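Local coordinates for cobalamin biosynthesis protein CobN (Mycobacterium tuberculosis, PDB 7C6O), which probably inserts cobalt into the corrin ring during cobalamin biosynthesis, serving as the large, catalytic subunit of an aerobic-type cobaltochelatase, at residues A[1151-1154]-A[1155-1159]; A[1006-1009]-A[1010-1014]; A[922-925]-A[926-930]; A[941-944]-A[945-949]. All coordinates share one frame; numbering follows the deposited sequence.

Contact 1 (A[1151-1154]-A[1155-1159])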
ATOM      1  N   PHE A1151       7.574 -17.569 -18.178  1.00 12.05           N
ATOM      2  CA  PHE A1151       7.152 -17.337 -19.555  1.00 12.69           C
ATOM      3  C   PHE A1151       6.974 -15.847 -19.827  1.00 12.24           C
ATOM      4  O   PHE A1151       7.420 -15.337 -20.862  1.00 13.02           O
ATOM      5  CB  PHE A1151       5.851 -18.097 -19.834  1.00 14.26           C
ATOM      6  CG  PHE A1151       5.276 -17.850 -21.208  1.00 15.58           C
ATOM      7  CD1 PHE A1151       5.646 -18.644 -22.282  1.00 15.16           C
ATOM      8  CD2 PHE A1151       4.357 -16.831 -21.421  1.00 16.36           C
ATOM      9  CE1 PHE A1151       5.117 -18.425 -23.544  1.00 16.18           C
ATOM     10  CE2 PHE A1151       3.827 -16.606 -22.681  1.00 16.52           C
ATOM     11  CZ  PHE A1151       4.207 -17.405 -23.743  1.00 16.79           C
ATOM     12  N   GLY A1152       6.319 -15.136 -18.906  1.00 14.33           N
ATOM     13  CA  GLY A1152       6.122 -13.706 -19.093  1.00 14.52           C
ATOM     14  C   GLY A1152       7.430 -12.946 -19.203  1.00 14.00           C
ATOM     15  O   GLY A1152       7.582 -12.069 -20.057  1.00 10.45           O
ATOM     16  N   TYR A1153       8.398 -13.284 -18.348  1.00 13.95           N
ATOM     17  CA  TYR A1153       9.710 -12.651 -18.415  1.00 12.52           C
ATOM     18  C   TYR A1153      10.474 -13.071 -19.664  1.00 13.54           C
ATOM     19  O   TYR A1153      11.283 -12.293 -20.185  1.00 11.83           O
ATOM     20  CB  TYR A1153      10.512 -13.000 -17.162  1.00 13.97           C
ATOM     21  CG  TYR A1153      10.835 -11.835 -16.252  1.00 13.52           C
ATOM     22  CD1 TYR A1153      10.645 -11.938 -14.880  1.00 13.07           C
ATOM     23  CD2 TYR A1153      11.359 -10.649 -16.754  1.00 11.39           C
ATOM     24  CE1 TYR A1153      10.950 -10.890 -14.032  1.00 12.25           C
ATOM     25  CE2 TYR A1153      11.669  -9.590 -15.912  1.00 12.85           C
ATOM     26  CZ  TYR A1153      11.462  -9.722 -14.549  1.00 14.08           C
ATOM     27  OH  TYR A1153      11.769  -8.686 -13.694  1.00 15.13           O
ATOM     28  N   ASP A1154      10.246 -14.296 -20.149  1.00 14.22           N
ATOM     29  CA  ASP A1154      10.886 -14.729 -21.386  1.00 10.86           C
ATOM     30  C   ASP A1154      10.261 -14.042 -22.593  1.00 13.21           C
ATOM     31  O   ASP A1154      10.974 -13.586 -23.495  1.00 14.61           O
ATOM     32  CB  ASP A1154      10.790 -16.251 -21.525  1.00 14.60           C
ATOM     33  CG  ASP A1154      11.748 -16.806 -22.571  1.00 15.85           C
ATOM     34  OD1 ASP A1154      12.829 -16.214 -22.759  1.00 15.42           O
ATOM     35  OD2 ASP A1154      11.415 -17.830 -23.208  1.00 13.49           O
ATOM     36  N   ALA A1155       8.929 -13.949 -22.620  1.00 14.43           N
ATOM     37  CA  ALA A1155       8.253 -13.279 -23.726  1.00 16.70           C
ATOM     38  C   ALA A1155       8.678 -11.820 -23.834  1.00 17.92           C
ATOM     39  O   ALA A1155       8.822 -11.288 -24.941  1.00 16.70           O
ATOM     40  CB  ALA A1155       6.736 -13.383 -23.553  1.00 17.10           C
ATOM     41  N   THR A1156       8.890 -11.157 -22.697  1.00 13.87           N
ATOM     42  CA  THR A1156       9.237  -9.742 -22.721  1.00 14.70           C
ATOM     43  C   THR A1156      10.739  -9.502 -22.818  1.00 17.17           C
ATOM     44  O   THR A1156      11.170  -8.601 -23.545  1.00 16.85           O
ATOM     45  CB  THR A1156       8.681  -9.034 -21.479  1.00 14.01           C
ATOM     46  OG1 THR A1156       9.089  -9.733 -20.291  1.00 13.87           O
ATOM     47  CG2 THR A1156       7.154  -8.962 -21.541  1.00 12.42           C
ATOM     48  N   ALA A1157      11.555 -10.294 -22.113  1.00 15.76           N
ATOM     49  CA  ALA A1157      12.978 -10.002 -22.011  1.00 17.56           C
ATOM     50  C   ALA A1157      13.900 -11.152 -22.400  1.00 17.82           C
ATOM     51  O   ALA A1157      15.122 -10.965 -22.391  1.00 17.07           O
ATOM     52  CB  ALA A1157      13.321  -9.543 -20.586  1.00 17.38           C
ATOM     53  N   GLY A1158      13.368 -12.326 -22.734  1.00 16.96           N
ATOM     54  CA  GLY A1158      14.202 -13.422 -23.198  1.00 18.61           C
ATOM     55  C   GLY A1158      15.073 -14.066 -22.139  1.00 20.33           C
ATOM     56  O   GLY A1158      16.178 -14.522 -22.450  1.00 20.61           O
ATOM     57  N   VAL A1159      14.590 -14.146 -20.896  1.00 16.90           N
ATOM     58  CA  VAL A1159      15.425 -14.603 -19.786  1.00 14.90           C
ATOM     59  C   VAL A1159      15.652 -16.111 -19.780  1.00 15.73           C
ATOM     60  O   VAL A1159      16.560 -16.584 -19.085  1.00 17.45           O
ATOM     61  CB  VAL A1159      14.811 -14.187 -18.439  1.00 18.16           C
ATOM     62  CG1 VAL A1159      14.532 -12.696 -18.422  1.00 20.16           C
ATOM     63  CG2 VAL A1159      13.535 -14.974 -18.163  1.00 16.17           C
TER

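Contact 2 (A[1006-1009]-A[1010-1014])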
ATOM      1  N   GLY A1006      -0.995  -4.079 -17.712  1.00 15.99           N
ATOM      2  CA  GLY A1006      -1.683  -4.653 -18.846  1.00 16.71           C
ATOM      3  C   GLY A1006      -1.084  -5.924 -19.410  1.00 15.42           C
ATOM      4  O   GLY A1006      -1.788  -6.666 -20.103  1.00 15.03           O
ATOM      5  N   LEU A1007       0.189  -6.208 -19.130  1.00 15.87           N
ATOM      6  CA  LEU A1007       0.852  -7.316 -19.812  1.00 17.07           C
ATOM      7  C   LEU A1007       0.476  -8.676 -19.236  1.00 17.22           C
ATOM      8  O   LEU A1007       0.545  -9.681 -19.953  1.00 16.38           O
ATOM      9  CB  LEU A1007       2.367  -7.118 -19.781  1.00 15.94           C
ATOM     10  CG  LEU A1007       2.838  -5.997 -20.710  1.00 17.02           C
ATOM     11  CD1 LEU A1007       4.342  -5.859 -20.666  1.00 16.87           C
ATOM     12  CD2 LEU A1007       2.371  -6.247 -22.137  1.00 18.46           C
ATOM     13  N   LEU A1008       0.083  -8.745 -17.960  1.00 16.62           N
ATOM     14  CA  LEU A1008      -0.455 -10.000 -17.447  1.00 18.14           C
ATOM     15  C   LEU A1008      -1.732 -10.378 -18.183  1.00 17.56           C
ATOM     16  O   LEU A1008      -1.914 -11.537 -18.578  1.00 14.10           O
ATOM     17  CB  LEU A1008      -0.716  -9.902 -15.944  1.00 21.99           C
ATOM     18  CG  LEU A1008      -1.336 -11.142 -15.295  1.00 27.35           C
ATOM     19  CD1 LEU A1008      -0.443 -12.358 -15.488  1.00 29.08           C
ATOM     20  CD2 LEU A1008      -1.603 -10.901 -13.816  1.00 30.73           C
ATOM     21  N   GLN A1009      -2.626  -9.405 -18.386  1.00 16.42           N
ATOM     22  CA  GLN A1009      -3.837  -9.663 -19.158  1.00 17.28           C
ATOM     23  C   GLN A1009      -3.501 -10.101 -20.577  1.00 16.26           C
ATOM     24  O   GLN A1009      -4.132 -11.015 -21.121  1.00 16.42           O
ATOM     25  CB  GLN A1009      -4.727  -8.417 -19.180  1.00 16.90           C
ATOM     26  CG  GLN A1009      -5.430  -8.114 -17.861  1.00 19.57           C
ATOM     27  CD  GLN A1009      -4.527  -7.441 -16.838  1.00 23.69           C
ATOM     28  OE1 GLN A1009      -3.374  -7.115 -17.124  1.00 25.61           O
ATOM     29  NE2 GLN A1009      -5.055  -7.226 -15.638  1.00 25.92           N
ATOM     30  N   LEU A1010      -2.502  -9.464 -21.192  1.00 14.80           N
ATOM     31  CA  LEU A1010      -2.131  -9.812 -22.560  1.00 14.93           C
ATOM     32  C   LEU A1010      -1.598 -11.238 -22.641  1.00 16.32           C
ATOM     33  O   LEU A1010      -2.022 -12.025 -23.496  1.00 16.23           O
ATOM     34  CB  LEU A1010      -1.096  -8.818 -23.091  1.00 14.87           C
ATOM     35  CG  LEU A1010      -0.720  -8.992 -24.564  1.00 16.58           C
ATOM     36  CD1 LEU A1010      -1.926  -8.712 -25.461  1.00 18.82           C
ATOM     37  CD2 LEU A1010       0.453  -8.097 -24.933  1.00 16.02           C
ATOM     38  N   ILE A1011      -0.668 -11.591 -21.748  1.00 16.15           N
ATOM     39  CA  ILE A1011      -0.065 -12.923 -21.779  1.00 16.22           C
ATOM     40  C   ILE A1011      -1.119 -13.995 -21.523  1.00 17.19           C
ATOM     41  O   ILE A1011      -1.104 -15.064 -22.148  1.00 19.21           O
ATOM     42  CB  ILE A1011       1.099 -13.003 -20.771  1.00 19.92           C
ATOM     43  CG1 ILE A1011       2.429 -12.658 -21.451  1.00 20.55           C
ATOM     44  CG2 ILE A1011       1.186 -14.385 -20.138  1.00 21.17           C
ATOM     45  CD1 ILE A1011       2.482 -11.280 -22.070  1.00 25.61           C
ATOM     46  N   ASP A1012      -2.063 -13.721 -20.622  1.00 17.18           N
ATOM     47  CA  ASP A1012      -3.110 -14.698 -20.338  1.00 21.20           C
ATOM     48  C   ASP A1012      -4.079 -14.847 -21.504  1.00 21.56           C
ATOM     49  O   ASP A1012      -4.583 -15.948 -21.748  1.00 20.94           O
ATOM     50  CB  ASP A1012      -3.854 -14.312 -19.060  1.00 21.18           C
ATOM     51  CG  ASP A1012      -3.068 -14.646 -17.809  0.48 23.67           C
ATOM     52  OD1 ASP A1012      -2.034 -15.338 -17.926  0.65 26.07           O
ATOM     53  OD2 ASP A1012      -3.477 -14.218 -16.710  0.47 22.94           O
ATOM     54  N   SER A1013      -4.346 -13.762 -22.235  1.00 20.56           N
ATOM     55  CA  SER A1013      -5.209 -13.850 -23.408  1.00 23.03           C
ATOM     56  C   SER A1013      -4.511 -14.502 -24.590  1.00 22.44           C
ATOM     57  O   SER A1013      -5.189 -15.025 -25.480  1.00 22.27           O
ATOM     58  CB  SER A1013      -5.688 -12.461 -23.824  1.00 22.16           C
ATOM     59  OG  SER A1013      -4.667 -11.780 -24.538  1.00 22.40           O
ATOM     60  N   ARG A1014      -3.181 -14.457 -24.624  1.00 18.48           N
ATOM     61  CA  ARG A1014      -2.345 -14.977 -25.703  1.00 19.43           C
ATOM     62  C   ARG A1014      -2.561 -14.250 -27.026  1.00 19.75           C
ATOM     63  O   ARG A1014      -2.042 -14.689 -28.057  1.00 18.41           O
ATOM     64  CB  ARG A1014      -2.547 -16.489 -25.895  1.00 23.22           C
ATOM     65  CG  ARG A1014      -2.419 -17.297 -24.608  1.00 23.48           C
ATOM     66  CD  ARG A1014      -2.327 -18.792 -24.879  1.00 26.64           C
ATOM     67  NE  ARG A1014      -3.577 -19.358 -25.375  0.86 27.92           N
ATOM     68  CZ  ARG A1014      -3.756 -20.649 -25.633  0.21 29.59           C
ATOM     69  NH1 ARG A1014      -2.762 -21.509 -25.443  0.59 29.93           N
ATOM     70  NH2 ARG A1014      -4.926 -21.084 -26.079  0.52 30.68           N
TER

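Contact 3 (A[922-925]-A[926-930])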
ATOM      1  N   ALA A 922      18.353  19.518  -2.547  1.00 22.54           N
ATOM      2  CA  ALA A 922      19.598  20.260  -2.687  1.00 26.04           C
ATOM      3  C   ALA A 922      20.485  19.592  -3.729  1.00 27.07           C
ATOM      4  O   ALA A 922      20.999  18.492  -3.493  1.00 28.19           O
ATOM      5  CB  ALA A 922      20.325  20.357  -1.345  1.00 27.42           C
ATOM      6  N   PRO A 923      20.685  20.216  -4.888  1.00 28.27           N
ATOM      7  CA  PRO A 923      21.538  19.600  -5.910  1.00 29.50           C
ATOM      8  C   PRO A 923      22.991  19.559  -5.471  1.00 28.40           C
ATOM      9  O   PRO A 923      23.524  20.529  -4.927  1.00 28.30           O
ATOM     10  CB  PRO A 923      21.347  20.515  -7.127  1.00 31.49           C
ATOM     11  CG  PRO A 923      20.965  21.833  -6.541  1.00 34.47           C
ATOM     12  CD  PRO A 923      20.137  21.509  -5.327  1.00 33.63           C
ATOM     13  N   MET A 924      23.628  18.415  -5.701  1.00 24.63           N
ATOM     14  CA  MET A 924      25.062  18.296  -5.491  1.00 31.16           C
ATOM     15  C   MET A 924      25.797  18.833  -6.711  1.00 34.57           C
ATOM     16  O   MET A 924      25.346  18.664  -7.847  1.00 33.80           O
ATOM     17  CB  MET A 924      25.458  16.842  -5.242  1.00 34.26           C
ATOM     18  CG  MET A 924      24.516  16.079  -4.335  1.00 37.76           C
ATOM     19  SD  MET A 924      24.982  14.341  -4.216  1.00 42.66           S
ATOM     20  CE  MET A 924      23.392  13.592  -3.892  1.00 40.19           C
ATOM     21  N   GLN A 925      26.931  19.480  -6.472  1.00 33.40           N
ATOM     22  CA  GLN A 925      27.662  20.041  -7.595  1.00 36.09           C
ATOM     23  C   GLN A 925      28.448  18.953  -8.325  1.00 33.59           C
ATOM     24  O   GLN A 925      28.785  17.921  -7.737  1.00 32.86           O
ATOM     25  CB  GLN A 925      28.601  21.144  -7.119  1.00 41.26           C
ATOM     26  CG  GLN A 925      27.869  22.349  -6.545  1.00 45.03           C
ATOM     27  CD  GLN A 925      26.832  22.915  -7.503  1.00 47.34           C
ATOM     28  OE1 GLN A 925      27.106  23.117  -8.688  1.00 47.43           O
ATOM     29  NE2 GLN A 925      25.630  23.167  -6.993  1.00 47.97           N
ATOM     30  N   PRO A 926      28.728  19.154  -9.620  1.00 34.65           N
ATOM     31  CA  PRO A 926      29.443  18.119 -10.391  1.00 34.35           C
ATOM     32  C   PRO A 926      30.757  17.677  -9.771  1.00 33.73           C
ATOM     33  O   PRO A 926      31.106  16.492  -9.856  1.00 32.50           O
ATOM     34  CB  PRO A 926      29.662  18.799 -11.750  1.00 33.57           C
ATOM     35  CG  PRO A 926      28.537  19.762 -11.866  1.00 34.25           C
ATOM     36  CD  PRO A 926      28.287  20.272 -10.473  1.00 34.96           C
ATOM     37  N   ALA A 927      31.497  18.596  -9.147  1.00 35.18           N
ATOM     38  CA  ALA A 927      32.760  18.225  -8.516  1.00 36.95           C
ATOM     39  C   ALA A 927      32.538  17.239  -7.374  1.00 38.28           C
ATOM     40  O   ALA A 927      33.334  16.311  -7.182  1.00 39.97           O
ATOM     41  CB  ALA A 927      33.484  19.477  -8.017  1.00 34.97           C
ATOM     42  N   GLU A 928      31.462  17.421  -6.605  1.00 37.20           N
ATOM     43  CA  GLU A 928      31.161  16.482  -5.529  1.00 37.25           C
ATOM     44  C   GLU A 928      30.623  15.169  -6.077  1.00 36.40           C
ATOM     45  O   GLU A 928      30.942  14.093  -5.556  1.00 36.72           O
ATOM     46  CB  GLU A 928      30.157  17.099  -4.555  1.00 40.26           C
ATOM     47  CG  GLU A 928      29.731  16.155  -3.445  1.00 44.08           C
ATOM     48  CD  GLU A 928      28.577  16.693  -2.624  1.00 47.82           C
ATOM     49  OE1 GLU A 928      28.000  17.731  -3.015  1.00 49.93           O
ATOM     50  OE2 GLU A 928      28.247  16.076  -1.591  1.00 48.87           O
ATOM     51  N   LEU A 929      29.801  15.236  -7.126  1.00 35.08           N
ATOM     52  CA  LEU A 929      29.231  14.026  -7.709  1.00 32.07           C
ATOM     53  C   LEU A 929      30.304  13.142  -8.331  1.00 34.27           C
ATOM     54  O   LEU A 929      30.186  11.910  -8.300  1.00 34.26           O
ATOM     55  CB  LEU A 929      28.174  14.409  -8.747  1.00 30.09           C
ATOM     56  CG  LEU A 929      27.102  13.389  -9.125  1.00 29.63           C
ATOM     57  CD1 LEU A 929      26.368  12.898  -7.889  1.00 27.71           C
ATOM     58  CD2 LEU A 929      26.125  14.010 -10.114  1.00 28.26           C
ATOM     59  N   GLY A 930      31.357  13.742  -8.885  1.00 31.73           N
ATOM     60  CA  GLY A 930      32.431  12.975  -9.488  1.00 30.76           C
ATOM     61  C   GLY A 930      32.060  12.235 -10.749  1.00 29.85           C
ATOM     62  O   GLY A 930      32.850  11.415 -11.227  1.00 30.23           O
TER

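Contact 4 (A[941-944]-A[945-949])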
ATOM      1  N   SER A 941       3.760   2.976 -10.345  1.00 13.54           N
ATOM      2  CA  SER A 941       2.521   2.226 -10.419  1.00 15.21           C
ATOM      3  C   SER A 941       1.341   3.148 -10.124  1.00 17.22           C
ATOM      4  O   SER A 941       1.503   4.300  -9.710  1.00 14.12           O
ATOM      5  CB  SER A 941       2.543   1.053  -9.440  1.00 16.23           C
ATOM      6  OG  SER A 941       2.622   1.510  -8.102  1.00 13.96           O
ATOM      7  N   GLY A 942       0.135   2.630 -10.357  1.00 12.44           N
ATOM      8  CA  GLY A 942      -1.052   3.373  -9.976  1.00 12.59           C
ATOM      9  C   GLY A 942      -1.130   3.610  -8.481  1.00 11.85           C
ATOM     10  O   GLY A 942      -1.514   4.694  -8.032  1.00 13.17           O
ATOM     11  N   PHE A 943      -0.751   2.608  -7.684  1.00 13.81           N
ATOM     12  CA  PHE A 943      -0.820   2.784  -6.238  1.00 13.47           C
ATOM     13  C   PHE A 943       0.228   3.772  -5.743  1.00 12.35           C
ATOM     14  O   PHE A 943      -0.031   4.533  -4.804  1.00 14.16           O
ATOM     15  CB  PHE A 943      -0.660   1.454  -5.509  1.00 16.31           C
ATOM     16  CG  PHE A 943      -0.659   1.604  -4.017  1.00 15.97           C
ATOM     17  CD1 PHE A 943      -1.837   1.876  -3.339  1.00 15.07           C
ATOM     18  CD2 PHE A 943       0.522   1.516  -3.295  1.00 16.35           C
ATOM     19  CE1 PHE A 943      -1.843   2.036  -1.967  1.00 16.11           C
ATOM     20  CE2 PHE A 943       0.524   1.680  -1.922  1.00 15.01           C
ATOM     21  CZ  PHE A 943      -0.661   1.938  -1.256  1.00 14.72           C
ATOM     22  N   PHE A 944       1.427   3.760  -6.337  1.00 14.56           N
ATOM     23  CA  PHE A 944       2.428   4.756  -5.963  1.00 13.50           C
ATOM     24  C   PHE A 944       1.894   6.163  -6.179  1.00 14.73           C
ATOM     25  O   PHE A 944       2.068   7.041  -5.326  1.00 14.34           O
ATOM     26  CB  PHE A 944       3.719   4.550  -6.757  1.00 11.21           C
ATOM     27  CG  PHE A 944       4.854   5.426  -6.297  1.00 14.87           C
ATOM     28  CD1 PHE A 944       5.781   4.952  -5.378  1.00 14.11           C
ATOM     29  CD2 PHE A 944       4.989   6.724  -6.770  1.00 15.24           C
ATOM     30  CE1 PHE A 944       6.822   5.752  -4.943  1.00 18.29           C
ATOM     31  CE2 PHE A 944       6.028   7.532  -6.339  1.00 19.53           C
ATOM     32  CZ  PHE A 944       6.948   7.042  -5.426  1.00 19.85           C
ATOM     33  N   ARG A 945       1.249   6.396  -7.324  1.00 14.97           N
ATOM     34  CA  ARG A 945       0.573   7.666  -7.571  1.00 14.02           C
ATOM     35  C   ARG A 945      -0.445   7.977  -6.477  1.00 17.41           C
ATOM     36  O   ARG A 945      -0.504   9.110  -5.977  1.00 16.20           O
ATOM     37  CB  ARG A 945      -0.094   7.615  -8.946  1.00 12.66           C
ATOM     38  CG  ARG A 945      -1.162   8.662  -9.208  1.00 12.61           C
ATOM     39  CD  ARG A 945      -2.098   8.159 -10.296  1.00 15.59           C
ATOM     40  NE  ARG A 945      -2.931   7.059  -9.815  1.00 14.51           N
ATOM     41  CZ  ARG A 945      -3.513   6.152 -10.595  1.00 14.42           C
ATOM     42  NH1 ARG A 945      -3.350   6.188 -11.912  1.00 14.12           N
ATOM     43  NH2 ARG A 945      -4.256   5.198 -10.050  1.00 13.01           N
ATOM     44  N   ASP A 946      -1.240   6.978  -6.078  1.00 13.69           N
ATOM     45  CA  ASP A 946      -2.291   7.186  -5.083  1.00 15.22           C
ATOM     46  C   ASP A 946      -1.717   7.557  -3.721  1.00 15.75           C
ATOM     47  O   ASP A 946      -2.207   8.480  -3.057  1.00 16.69           O
ATOM     48  CB  ASP A 946      -3.138   5.922  -4.939  1.00 15.30           C
ATOM     49  CG  ASP A 946      -3.966   5.621  -6.162  1.00 16.77           C
ATOM     50  OD1 ASP A 946      -3.860   6.353  -7.170  1.00 16.23           O
ATOM     51  OD2 ASP A 946      -4.730   4.636  -6.103  1.00 17.03           O
ATOM     52  N   ALA A 947      -0.700   6.821  -3.271  1.00 12.74           N
ATOM     53  CA  ALA A 947      -0.252   6.882  -1.886  1.00 11.93           C
ATOM     54  C   ALA A 947       0.902   7.845  -1.650  1.00 14.38           C
ATOM     55  O   ALA A 947       1.101   8.275  -0.508  1.00 13.58           O
ATOM     56  CB  ALA A 947       0.170   5.488  -1.407  1.00 13.20           C
ATOM     57  N   PHE A 948       1.670   8.187  -2.681  1.00 13.27           N
ATOM     58  CA  PHE A 948       2.854   9.032  -2.523  1.00 12.44           C
ATOM     59  C   PHE A 948       2.811  10.213  -3.486  1.00 13.93           C
ATOM     60  O   PHE A 948       3.731  10.419  -4.285  1.00 16.61           O
ATOM     61  CB  PHE A 948       4.122   8.201  -2.712  1.00 12.09           C
ATOM     62  CG  PHE A 948       4.302   7.140  -1.663  1.00 14.46           C
ATOM     63  CD1 PHE A 948       3.951   5.824  -1.919  1.00 13.48           C
ATOM     64  CD2 PHE A 948       4.790   7.466  -0.408  1.00 13.66           C
ATOM     65  CE1 PHE A 948       4.107   4.850  -0.949  1.00 13.86           C
ATOM     66  CE2 PHE A 948       4.947   6.496   0.568  1.00 16.66           C
ATOM     67  CZ  PHE A 948       4.604   5.184   0.298  1.00 15.02           C
ATOM     68  N   PRO A 949       1.759  11.035  -3.421  1.00 14.59           N
ATOM     69  CA  PRO A 949       1.699  12.183  -4.336  1.00 15.17           C
ATOM     70  C   PRO A 949       2.794  13.198  -4.069  1.00 14.51           C
ATOM     71  O   PRO A 949       3.285  13.822  -5.019  1.00 15.39           O
ATOM     72  CB  PRO A 949       0.301  12.762  -4.080  1.00 14.86           C
ATOM     73  CG  PRO A 949       0.030  12.424  -2.651  1.00 17.31           C
ATOM     74  CD  PRO A 949       0.670  11.073  -2.425  1.00 14.18           C
TER

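Contact 1 (A[1151-1154]-A[1155-1159])
Ala1155, Thr1156, Ala1157 and Gly1158 donate their amide protons to the carbonyls of Phe1151, Gly1152, Tyr1153 and Asp1154, which makes this the last helical turn before Gly1158 enters the left-handed region with a phi of 71°. The side chains show how such an end can be finished. Thr1156 turns its hydroxyl back on the helix: a chi1 of 52° folds OG1 toward the preceding turn, where Thr1156 OG1 donates to Gly1152 O at 2.8 Å. Gly1152 O also accepts from Thr1156 N at 3.1 Å, and one residue thereby holds this carbonyl twice. Asp1154 works in the other direction. Its CG is anti to the backbone N, and the carboxylate reaches forward past the helix end, bringing Asp1154 OD1 to 3.1 Å from Gly1158 CA. OD1 accepts from the amide of Met1160, and OD2 is hydrogen-bonded to the hydroxyl of Tyr1165; these two partners probably help to steady a negative charge that the helix dipole would probably disfavour at this end. On another side, Val1159 folds back on Tyr1153, Val1159 CG2 lying 3.7 Å from Tyr1153 CB, while Ala1157 CB stands at the edge of the Tyr1153 ring, 4.4 Å from Tyr1153 CD2. Tyr1153 OH is hydrogen-bonded to His1078 ND1. Helix 1136-1157 thus ends in a crowded setting: Phe1151 packs on helix 1187-1203, Tyr1153 and Ala1157 on helix 1072-1089, and Val1159 on helix 1111-1123.

Contact 2 (A[1006-1009]-A[1010-1014])
Leu1007 and Leu1010 lie side by side and point the same way, their CD2 methyls meeting at 3.9 Å. One position further on, Ile1011 lays its CD1 methyl 3.3 Å from Leu1007 O. To that same carbonyl Ile1011 N donates, reaching Leu1007 O at 2.9 Å with a nearly straight N-H line (167°). A less uniform pair sits on another side of the helix: Leu1008, its CG anti to the backbone N (chi1 178°), sends CD1 to within 3.8 Å of Asp1012 OD2, a methyl resting against a carboxylate as the two chains pass obliquely. Near the end, Ser1013 OG bends back and donates to Leu1010 O at 2.9 Å, while Arg1014 N shares that acceptor at the same distance; OG also hydrogen-bonds to the amide of Ser1015.

Around this first shell, Leu1010 is packed by Leu1022 and Val1025 of helix 1019-1030 and by Ile520 and Tyr521 of helix 517-522. Gln1076 fixes the start of the helix through Leu1008 N, and Arg1196 reaches Ile1011 O near its close. The whole is a worked case of a short helix, 1007-1013, bounded at both ends by residues of positive phi, Gly1006 at the N-cap and Arg1014 after the last turn, with side chains adding bonds at each end.

Contact 3 (A[922-925]-A[926-930])
Met924 and Glu928 cross at about a right angle where a strand passes into a single helical turn, a strand-to-helix junction with Gln925 as N-cap and Pro926 in the first helical position. The strand, 918-923, pairs with 907-911 in a two-stranded antiparallel sheet, and helix 926-929 follows after two residues. Glu928 is fully extended, its CG anti to the backbone N (chi1 177°); this course carries the carboxylate back over the incoming chain, and Glu928 OE1 rests 3.5 Å from Met924 CB. The other oxygen, OE2, forms a salt bridge with Arg908 of the partner strand, which ties the helical turn to the sheet and probably keeps the glutamate in this pose. Met924 then leads its own chain away: the extended thioether also crosses Leu929 at roughly a right angle, with Met924 SD at 4.2 Å from Leu929 CD1, a loose apolar touch. Gln925 and Pro926 are arranged differently, lying alongside each other and pointing the same way. The glutamine chain bends at chi2, and Gln925 OE1 comes to 3.6 Å from Pro926 CD. Pro926 lacks an N-H, but at the first position of a helix the amide would have no i-4 helical carbonyl to meet. Gln925 O opens the helical bonding, taking Leu929 N almost head-on at 2.9 Å, while its bond from Glu928 N is bent and weak. Arg933 reaches Met924 O from beyond the turn. The turn closes as Gly930 N, from a residue with positive phi, donates to Pro926 O at 2.9 Å.

Contact 4 (A[941-944]-A[945-949])
Arg945 leans back over Gly942, beginning at Arg945 CB, which lies 3.4 Å from Gly942 O. CG and CD skirt the same oxygen, and the bend at chi3 (70°) then folds the guanidinium across the glycine, placing Gly942 CA 3.7 Å above the centre of the Arg945 guanidinium plane. The group can lie this close because Gly942 has no CB, which would crowd Arg945 NH2. Arg945 NE and Arg945 NH2 both donate to Asp946 OD1, at 2.9 Å and 3.1 Å, a side-on salt bridge to one oxygen lying in the guanidinium plane. Asp946 OD1 is also 3.0 Å from Gly942 O, two acceptors pressed together, and the arginine's charge probably eases the repulsion. NH2 goes on to Thr1002 O and NH1 to the hydroxyl of Tyr1034; Asp946 OD2 is held by Tyr1003 and Gln600.

Ala947 CB lies over one face of the Phe943 ring, offset toward its rim, and Phe948 CB stands over the centre of the Phe944 ring, 4.1 Å from its centroid; both are CH-pi contacts. Ser941 OG caps the N-terminus by accepting from Phe944 N. Helix 942-947 follows strand 935-940 of the eight-stranded mixed sheet, with Phe943 set against helices 595-604 and 887-893, Phe948 against the latter, and Phe944 against helix 949-963.

How the contacts relate
Along the chain the order is contact 3, contact 4, contact 2, contact 1, each closing before the next opens, all within the region that CobN shares with magnesium chelatase. Contacts 1 and 2 are neighbours, with centres about 13 Å apart: Phe1151 packs on Ile1011 and Thr1156 on Leu1007, joining helix 1136-1157 to helix 1007-1013. Contact 4, on the helix after strand 935-940, lies about 9 Å from the chain's centre and about 23 Å from contact 2, centre to centre. Contact 3 is peripheral, its centre about 29 Å from that of contact 4, where a strand of a two-stranded surface sheet runs into helix 926-929. Together they sample how one large subunit ends and starts helices from interior to rim.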